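Local coordinates for conserved protein (PDB 2WNY) that is of unknown function but, as a DUF54-family archaeal protein encoded in the exosome superoperon, probably binds RNA, at residues G78-D81 with E82-R86; M69-F72 with T73-R77; R129-A132 with V133-R137. The protein carries 1 engineered substitution. All coordinates share one frame; numbering follows the deposited sequence.

Contact 1 (G78-D81 with E82-R86); sequences GRMD and ELEDR
In the loop that follows helix 62-76, a short 3-10 turn is closed by a salt bridge between R79 and E82. R79 presents its guanidinium side-on: R79 NE lies 2.9 Å from E82 OE2, and R79 NH2 lies 3.1 Å from E82 OE1. The second bond is almost straight (176° at the hydrogen) and lies in the guanidinium plane, whereas the first meets OE2 from above the carboxylate plane. The two planes are turned 31° against each other. A bend at chi3 of R79 (66°) turns its head to E82, whose own chain runs out extended; two long, flexible residues of opposite charge suit a gap of three positions. A water bridges the acidic side of the turn, donating to D81 OD1 and to E82 OE2 and probably easing the repulsion between the two carboxylates.

The backbone closes the same turn: the amide of E82 bonds to the carbonyl of R79, and L83 N bonds to M80 O at 2.8 Å; E84 N adds a weak second bond to M80 O. M80 CG touches E84 CG at 3.8 Å, the two side chains crossing at about a right angle. While E84 stays exposed, M80 and L83 are buried, M80 lying on helix 129-139 and L83 on F72 and F76 of helix 62-76. Apolar residues, one a flexible thioether and one a branched aliphatic, suit these two inward positions. Past the turn, D85 pairs with R111, and R86 folds back over the loop, R86 NE reaching E82 O at 2.6 Å, in the plane of that carbonyl.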
loop_
_atom_site.group_PDB
_atom_site.type_symbol
_atom_site.label_atom_id
_atom_site.label_comp_id
_atom_site.label_asym_id
_atom_site.label_seq_id
_atom_site.Cartn_x
_atom_site.Cartn_y
_atom_site.Cartn_z
ATOM N N GLY A 78 11.956 -4.028 -12.487
ATOM C CA GLY A 78 13.231 -3.320 -12.645
ATOM C C GLY A 78 13.416 -2.085 -11.776
ATOM O O GLY A 78 14.306 -1.277 -12.020
ATOM N N ARG A 79 12.577 -1.935 -10.758
ATOM C CA ARG A 79 12.667 -0.787 -9.878
ATOM C C ARG A 79 12.890 -1.248 -8.440
ATOM O O ARG A 79 12.419 -0.614 -7.479
ATOM C CB ARG A 79 11.393 0.063 -10.003
ATOM C CG ARG A 79 11.297 0.836 -11.306
ATOM C CD ARG A 79 9.964 1.518 -11.462
ATOM N NE ARG A 79 9.779 2.580 -10.469
ATOM C CZ ARG A 79 8.691 3.340 -10.365
ATOM N NH1 ARG A 79 7.664 3.165 -11.185
ATOM N NH2 ARG A 79 8.630 4.283 -9.438
ATOM N N MET A 80 13.609 -2.356 -8.282
ATOM C CA MET A 80 13.749 -2.964 -6.957
ATOM C C MET A 80 14.539 -2.052 -6.018
ATOM O O MET A 80 14.223 -1.951 -4.831
ATOM C CB MET A 80 14.370 -4.365 -7.045
ATOM C CG MET A 80 14.492 -5.096 -5.707
ATOM S SD MET A 80 12.925 -5.403 -4.845
ATOM C CE MET A 80 13.543 -5.926 -3.247
ATOM N N ASP A 81 15.530 -1.356 -6.566
ATOM C CA ASP A 81 16.369 -0.452 -5.784
ATOM C C ASP A 81 15.571 0.685 -5.107
ATOM O O ASP A 81 16.043 1.278 -4.138
ATOM C CB ASP A 81 17.496 0.100 -6.654
ATOM C CG ASP A 81 16.995 1.043 -7.732
ATOM O OD1 ASP A 81 15.845 0.889 -8.202
ATOM O OD2 ASP A 81 17.764 1.947 -8.106
ATOM N N GLU A 82 14.365 0.963 -5.605
ATOM C CA GLU A 82 13.468 1.943 -4.989
ATOM C C GLU A 82 12.681 1.363 -3.808
ATOM O O GLU A 82 12.022 2.101 -3.073
ATOM C CB GLU A 82 12.474 2.499 -6.017
ATOM C CG GLU A 82 13.088 3.403 -7.079
ATOM C CD GLU A 82 12.049 3.933 -8.049
ATOM O OE1 GLU A 82 11.119 4.649 -7.603
ATOM O OE2 GLU A 82 12.161 3.630 -9.258
ATOM N N LEU A 83 12.736 0.047 -3.630
ATOM C CA LEU A 83 11.910 -0.617 -2.617
ATOM C C LEU A 83 12.743 -1.264 -1.523
ATOM O O LEU A 83 12.256 -1.470 -0.414
ATOM C CB LEU A 83 11.002 -1.670 -3.268
ATOM C CG LEU A 83 9.987 -1.225 -4.331
ATOM C CD1 LEU A 83 9.213 -2.425 -4.827
ATOM C CD2 LEU A 83 9.012 -0.145 -3.808
ATOM N N GLU A 84 13.998 -1.570 -1.856
ATOM C CA GLU A 84 14.897 -2.371 -1.021
ATOM C C GLU A 84 15.009 -1.906 0.426
ATOM O O GLU A 84 15.168 -2.724 1.335
ATOM C CB GLU A 84 16.294 -2.416 -1.655
ATOM C CG GLU A 84 16.364 -3.270 -2.916
ATOM C CD GLU A 84 17.753 -3.331 -3.542
ATOM O OE1 GLU A 84 18.391 -2.267 -3.740
ATOM O OE2 GLU A 84 18.193 -4.461 -3.852
ATOM N N ASP A 85 14.935 -0.595 0.635
ATOM C CA ASP A 85 15.112 -0.020 1.968
ATOM C C ASP A 85 13.777 0.174 2.692
ATOM O O ASP A 85 13.744 0.592 3.845
ATOM C CB ASP A 85 15.890 1.296 1.881
ATOM C CG ASP A 85 15.403 2.179 0.751
ATOM O OD1 ASP A 85 14.245 2.645 0.816
ATOM O OD2 ASP A 85 16.187 2.402 -0.201
ATOM N N ARG A 86 12.683 -0.150 2.014
ATOM C CA ARG A 86 11.351 0.029 2.588
ATOM C C ARG A 86 10.830 -1.224 3.309
ATOM O O ARG A 86 9.703 -1.229 3.799
ATOM C CB ARG A 86 10.360 0.464 1.511
ATOM C CG ARG A 86 10.731 1.738 0.769
ATOM C CD ARG A 86 9.686 2.025 -0.298
ATOM N NE ARG A 86 10.220 2.815 -1.400
ATOM C CZ ARG A 86 9.810 4.035 -1.737
ATOM N NH1 ARG A 86 8.840 4.632 -1.063
ATOM N NH2 ARG A 86 10.377 4.658 -2.762
HETATM O O HOH W 1 14.449 2.449 -9.967
#

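Contact 2 (M69-F72 with T73-R77); sequences MEKF and TEVFR
F72 and F76 stand one turn apart near the C-terminal end of helix 62-76, and their rings meet at an oblique angle, with the planes 57° apart and the centroids 5.2 Å apart. CD2 of F76 sits over one face of the F72 ring, toward its rim, and is 3.6 Å from F72 CE1. The first torsions bring this about: CG of F72 is anti to the backbone N (174°) and leans forward along the helix, while CG of F76 lies beside its own N (-67°) and leans back. Large flat residues suit this buried side, where both touch L95 of strand 92-98. V75 CG1 lies over the centre of one face of the F76 ring.

On another side of the helix K71 and V75 pass obliquely, K71 CE 3.9 Å from V75 CG2; the aliphatic part of the lysine packs while its charge makes a cation-pi contact with W107. T73, only partly exposed, satisfies its hydroxyl within the helix. T73 OG1 donates to M69 O at 2.7 Å, and T73 N reaches the same oxygen at 2.8 Å from the opposite face of its carbonyl plane.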
loop_
_atom_site.group_PDB
_atom_site.type_symbol
_atom_site.label_atom_id
_atom_site.label_comp_id
_atom_site.label_asym_id
_atom_site.label_seq_id
_atom_site.Cartn_x
_atom_site.Cartn_y
_atom_site.Cartn_z
ATOM N N MET A 69 -0.864 -7.750 -6.882
ATOM C CA MET A 69 0.479 -8.211 -7.247
ATOM C C MET A 69 0.722 -8.075 -8.756
ATOM O O MET A 69 1.831 -7.739 -9.185
ATOM C CB MET A 69 0.737 -9.645 -6.790
ATOM C CG MET A 69 1.039 -9.793 -5.280
ATOM S SD MET A 69 2.323 -8.663 -4.650
ATOM C CE MET A 69 3.726 -9.306 -5.623
ATOM N N GLU A 70 -0.320 -8.309 -9.545
ATOM C CA GLU A 70 -0.250 -8.104 -10.993
ATOM C C GLU A 70 0.146 -6.646 -11.309
ATOM O O GLU A 70 1.069 -6.398 -12.074
ATOM C CB GLU A 70 -1.607 -8.386 -11.624
ATOM C CG GLU A 70 -1.897 -9.825 -11.951
ATOM C CD GLU A 70 -2.914 -9.926 -13.081
ATOM O OE1 GLU A 70 -3.931 -9.188 -13.040
ATOM O OE2 GLU A 70 -2.691 -10.727 -14.016
ATOM N N LYS A 71 -0.550 -5.687 -10.702
ATOM C CA LYS A 71 -0.275 -4.273 -10.954
ATOM C C LYS A 71 1.054 -3.852 -10.310
ATOM O O LYS A 71 1.854 -3.125 -10.914
ATOM C CB LYS A 71 -1.429 -3.416 -10.428
ATOM C CG LYS A 71 -1.187 -1.908 -10.431
ATOM C CD LYS A 71 -1.241 -1.316 -11.821
ATOM C CE LYS A 71 -1.377 0.199 -11.751
ATOM N NZ LYS A 71 -1.928 0.712 -13.027
ATOM N N PHE A 72 1.288 -4.328 -9.092
ATOM C CA PHE A 72 2.546 -4.064 -8.388
ATOM C C PHE A 72 3.741 -4.503 -9.237
ATOM O O PHE A 72 4.734 -3.762 -9.379
ATOM C CB PHE A 72 2.526 -4.772 -7.021
ATOM C CG PHE A 72 3.826 -4.696 -6.257
ATOM C CD1 PHE A 72 4.031 -3.708 -5.304
ATOM C CD2 PHE A 72 4.828 -5.639 -6.466
ATOM C CE1 PHE A 72 5.230 -3.641 -4.581
ATOM C CE2 PHE A 72 6.029 -5.578 -5.752
ATOM C CZ PHE A 72 6.222 -4.584 -4.806
ATOM N N THR A 73 3.636 -5.701 -9.816
ATOM C CA THR A 73 4.685 -6.229 -10.714
ATOM C C THR A 73 4.914 -5.360 -11.961
ATOM O O THR A 73 6.064 -5.122 -12.339
ATOM C CB THR A 73 4.415 -7.709 -11.113
ATOM O OG1 THR A 73 4.269 -8.492 -9.925
ATOM C CG2 THR A 73 5.563 -8.288 -11.940
ATOM N N GLU A 74 3.839 -4.895 -12.601
ATOM C CA GLU A 74 3.980 -4.033 -13.792
ATOM C C GLU A 74 4.668 -2.717 -13.403
ATOM O O GLU A 74 5.595 -2.259 -14.073
ATOM C CB GLU A 74 2.621 -3.709 -14.426
ATOM C CG GLU A 74 1.786 -4.907 -14.830
ATOM C CD GLU A 74 0.316 -4.558 -15.062
ATOM O OE1 GLU A 74 -0.107 -3.413 -14.766
ATOM O OE2 GLU A 74 -0.421 -5.445 -15.547
ATOM N N VAL A 75 4.209 -2.133 -12.303
ATOM C CA VAL A 75 4.727 -0.850 -11.825
ATOM C C VAL A 75 6.222 -0.952 -11.470
ATOM O O VAL A 75 7.019 -0.138 -11.919
ATOM C CB VAL A 75 3.887 -0.316 -10.619
ATOM C CG1 VAL A 75 4.541 0.905 -9.965
ATOM C CG2 VAL A 75 2.458 0.025 -11.070
ATOM N N PHE A 76 6.594 -1.977 -10.705
ATOM C CA PHE A 76 7.910 -2.021 -10.061
ATOM C C PHE A 76 8.961 -2.959 -10.674
ATOM O O PHE A 76 10.082 -3.075 -10.146
ATOM C CB PHE A 76 7.736 -2.241 -8.548
ATOM C CG PHE A 76 7.096 -1.079 -7.861
ATOM C CD1 PHE A 76 7.714 0.174 -7.888
ATOM C CD2 PHE A 76 5.864 -1.214 -7.209
ATOM C CE1 PHE A 76 7.137 1.273 -7.272
ATOM C CE2 PHE A 76 5.257 -0.117 -6.569
ATOM C CZ PHE A 76 5.891 1.132 -6.600
ATOM N N ARG A 77 8.605 -3.610 -11.787
ATOM C CA ARG A 77 9.546 -4.383 -12.613
ATOM C C ARG A 77 10.778 -3.509 -12.844
ATOM O O ARG A 77 10.639 -2.364 -13.287
ATOM C CB ARG A 77 8.870 -4.746 -13.950
ATOM C CG ARG A 77 9.749 -5.380 -15.059
ATOM C CD ARG A 77 10.037 -6.862 -14.838
ATOM N NE ARG A 77 8.824 -7.661 -14.649
ATOM C CZ ARG A 77 8.810 -8.951 -14.304
ATOM N NH1 ARG A 77 9.949 -9.618 -14.114
ATOM N NH2 ARG A 77 7.650 -9.579 -14.154
#

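Contact 3 (R129-A132 with V133-R137); sequences REVA and VENIR
V133 N donates to R129 O at 2.8 Å in a nearly straight bond (172° at the hydrogen), the first here in a run of backbone bonds from each amide to the carbonyl four residues earlier, which make this the first part of helix 129-139. E134 N, N135 N, I136 N and R137 N bond in the same way to the carbonyls of E130, V131, A132 and V133. On the exposed side, E134 and R137 form a salt bridge three positions apart. R137 comes side-on, R137 NH2 2.9 Å from E134 OE2 and R137 NE 3.2 Å from E134 OE1, both oxygens lying close to the guanidinium plane. E134 turns toward this partner through a bend at chi2 (58°), and such a pair, reaching along the surface of the helix, suits residues facing solvent.

N135 has a different task. Its CG lies beside its own backbone N (chi1 -74°), which tips the amide back along V131; the two side chains run alongside each other, N135 ND2 4.0 Å from V131 CG1. The amide nitrogen is satisfied by the main-chain oxygen of E123. A leucine in place of N135 would probably leave the E123 carbonyl without this donor and weaken the tie between the helix and the chain just after strand 115-122.

R129 and V133 likewise point the same way, R129 CG 4.0 Å from V133 CG2, so the aliphatic base of the arginine packs on the valine. V133 CG2 also lies 3.2 Å from R129 O. On the buried side, I136 CG1 rests 3.4 Å from A132 O. There A132, small enough for close packing, and the larger I136 lie against V122 of strand 115-122, while F87, from the loop before strand 92-98, touches A132, V133 and I136.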
loop_
_atom_site.group_PDB
_atom_site.type_symbol
_atom_site.label_atom_id
_atom_site.label_comp_id
_atom_site.label_asym_id
_atom_site.label_seq_id
_atom_site.Cartn_x
_atom_site.Cartn_y
_atom_site.Cartn_z
ATOM N N ARG A 129 13.950 -9.702 6.848
ATOM C CA ARG A 129 14.149 -8.713 5.779
ATOM C C ARG A 129 14.760 -9.316 4.512
ATOM O O ARG A 129 14.217 -9.136 3.423
ATOM C CB ARG A 129 14.985 -7.510 6.242
ATOM C CG ARG A 129 15.083 -6.423 5.168
ATOM C CD ARG A 129 16.097 -5.351 5.506
ATOM N NE ARG A 129 15.474 -4.157 6.072
ATOM C CZ ARG A 129 15.512 -3.808 7.359
ATOM N NH1 ARG A 129 16.140 -4.562 8.255
ATOM N NH2 ARG A 129 14.914 -2.691 7.754
ATOM N N GLU A 130 15.876 -10.030 4.664
ATOM C CA GLU A 130 16.612 -10.548 3.512
ATOM C C GLU A 130 15.775 -11.515 2.670
ATOM O O GLU A 130 15.843 -11.483 1.446
ATOM C CB GLU A 130 17.959 -11.178 3.924
ATOM C CG GLU A 130 17.852 -12.465 4.762
ATOM C CD GLU A 130 19.171 -13.210 4.907
ATOM O OE1 GLU A 130 20.246 -12.628 4.622
ATOM O OE2 GLU A 130 19.128 -14.390 5.318
ATOM N N VAL A 131 14.993 -12.359 3.338
ATOM C CA VAL A 131 14.142 -13.331 2.671
ATOM C C VAL A 131 13.055 -12.594 1.868
ATOM O O VAL A 131 12.846 -12.867 0.682
ATOM C CB VAL A 131 13.507 -14.315 3.693
ATOM C CG1 VAL A 131 12.699 -15.405 2.987
ATOM C CG2 VAL A 131 14.588 -14.941 4.576
ATOM N N ALA A 132 12.399 -11.638 2.516
ATOM C CA ALA A 132 11.346 -10.855 1.878
ATOM C C ALA A 132 11.882 -10.082 0.664
ATOM O O ALA A 132 11.289 -10.123 -0.415
ATOM C CB ALA A 132 10.699 -9.918 2.884
ATOM N N VAL A 133 13.016 -9.405 0.855
ATOM C CA VAL A 133 13.703 -8.680 -0.216
ATOM C C VAL A 133 13.986 -9.601 -1.413
ATOM O O VAL A 133 13.624 -9.286 -2.553
ATOM C CB VAL A 133 15.031 -8.045 0.309
ATOM C CG1 VAL A 133 15.940 -7.621 -0.838
ATOM C CG2 VAL A 133 14.724 -6.861 1.223
ATOM N N GLU A 134 14.629 -10.735 -1.147
ATOM C CA GLU A 134 14.963 -11.691 -2.210
ATOM C C GLU A 134 13.716 -12.126 -2.983
ATOM O O GLU A 134 13.728 -12.167 -4.217
ATOM C CB GLU A 134 15.717 -12.912 -1.662
ATOM C CG GLU A 134 16.002 -14.010 -2.706
ATOM C CD GLU A 134 16.809 -13.521 -3.916
ATOM O OE1 GLU A 134 17.430 -12.435 -3.850
ATOM O OE2 GLU A 134 16.827 -14.237 -4.942
ATOM N N ASN A 135 12.642 -12.418 -2.247
ATOM C CA ASN A 135 11.390 -12.891 -2.841
ATOM C C ASN A 135 10.743 -11.875 -3.769
ATOM O O ASN A 135 10.265 -12.225 -4.848
ATOM C CB ASN A 135 10.406 -13.316 -1.749
ATOM C CG ASN A 135 10.779 -14.631 -1.119
ATOM O OD1 ASN A 135 11.673 -15.334 -1.591
ATOM N ND2 ASN A 135 10.097 -14.974 -0.039
ATOM N N ILE A 136 10.742 -10.613 -3.350
ATOM C CA ILE A 136 10.169 -9.549 -4.163
ATOM C C ILE A 136 11.059 -9.240 -5.376
ATOM O O ILE A 136 10.555 -9.034 -6.492
ATOM C CB ILE A 136 9.880 -8.267 -3.315
ATOM C CG1 ILE A 136 8.847 -8.549 -2.201
ATOM C CG2 ILE A 136 9.453 -7.084 -4.217
ATOM C CD1 ILE A 136 7.416 -8.912 -2.678
ATOM N N ARG A 137 12.380 -9.235 -5.167
ATOM C CA ARG A 137 13.320 -8.964 -6.253
ATOM C C ARG A 137 13.153 -9.992 -7.382
ATOM O O ARG A 137 13.156 -9.640 -8.574
ATOM C CB ARG A 137 14.760 -8.960 -5.727
ATOM C CG ARG A 137 15.803 -8.435 -6.736
ATOM C CD ARG A 137 17.188 -8.964 -6.416
ATOM N NE ARG A 137 17.183 -10.430 -6.358
ATOM C CZ ARG A 137 17.234 -11.247 -7.414
ATOM N NH1 ARG A 137 17.309 -10.766 -8.653
ATOM N NH2 ARG A 137 17.211 -12.559 -7.228
#

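In the fold
The three contacts follow one another around two of the helices, 62-76 and 129-139, that pack beside the antiparallel sheet. Contact 2 ends helix 62-76 and leads directly into the turn of contact 1, their centres about 12 Å apart; L83 CD1 packs 3.7 Å from F72 CZ. The same turn meets helix 129-139, and the centres of contacts 1 and 3 are about 10 Å apart, with M80 SD 3.9 Å from I136 CG2. Contacts 2 and 3, about 15 Å apart between centres, touch through F72 CE2 and I136 CG2 at 4.0 Å. L140, near the chain's end, lies against M80, L83, F72 and F76, helping join turn to helix 62-76. No active site is known here; the buried faces meet in one apolar patch.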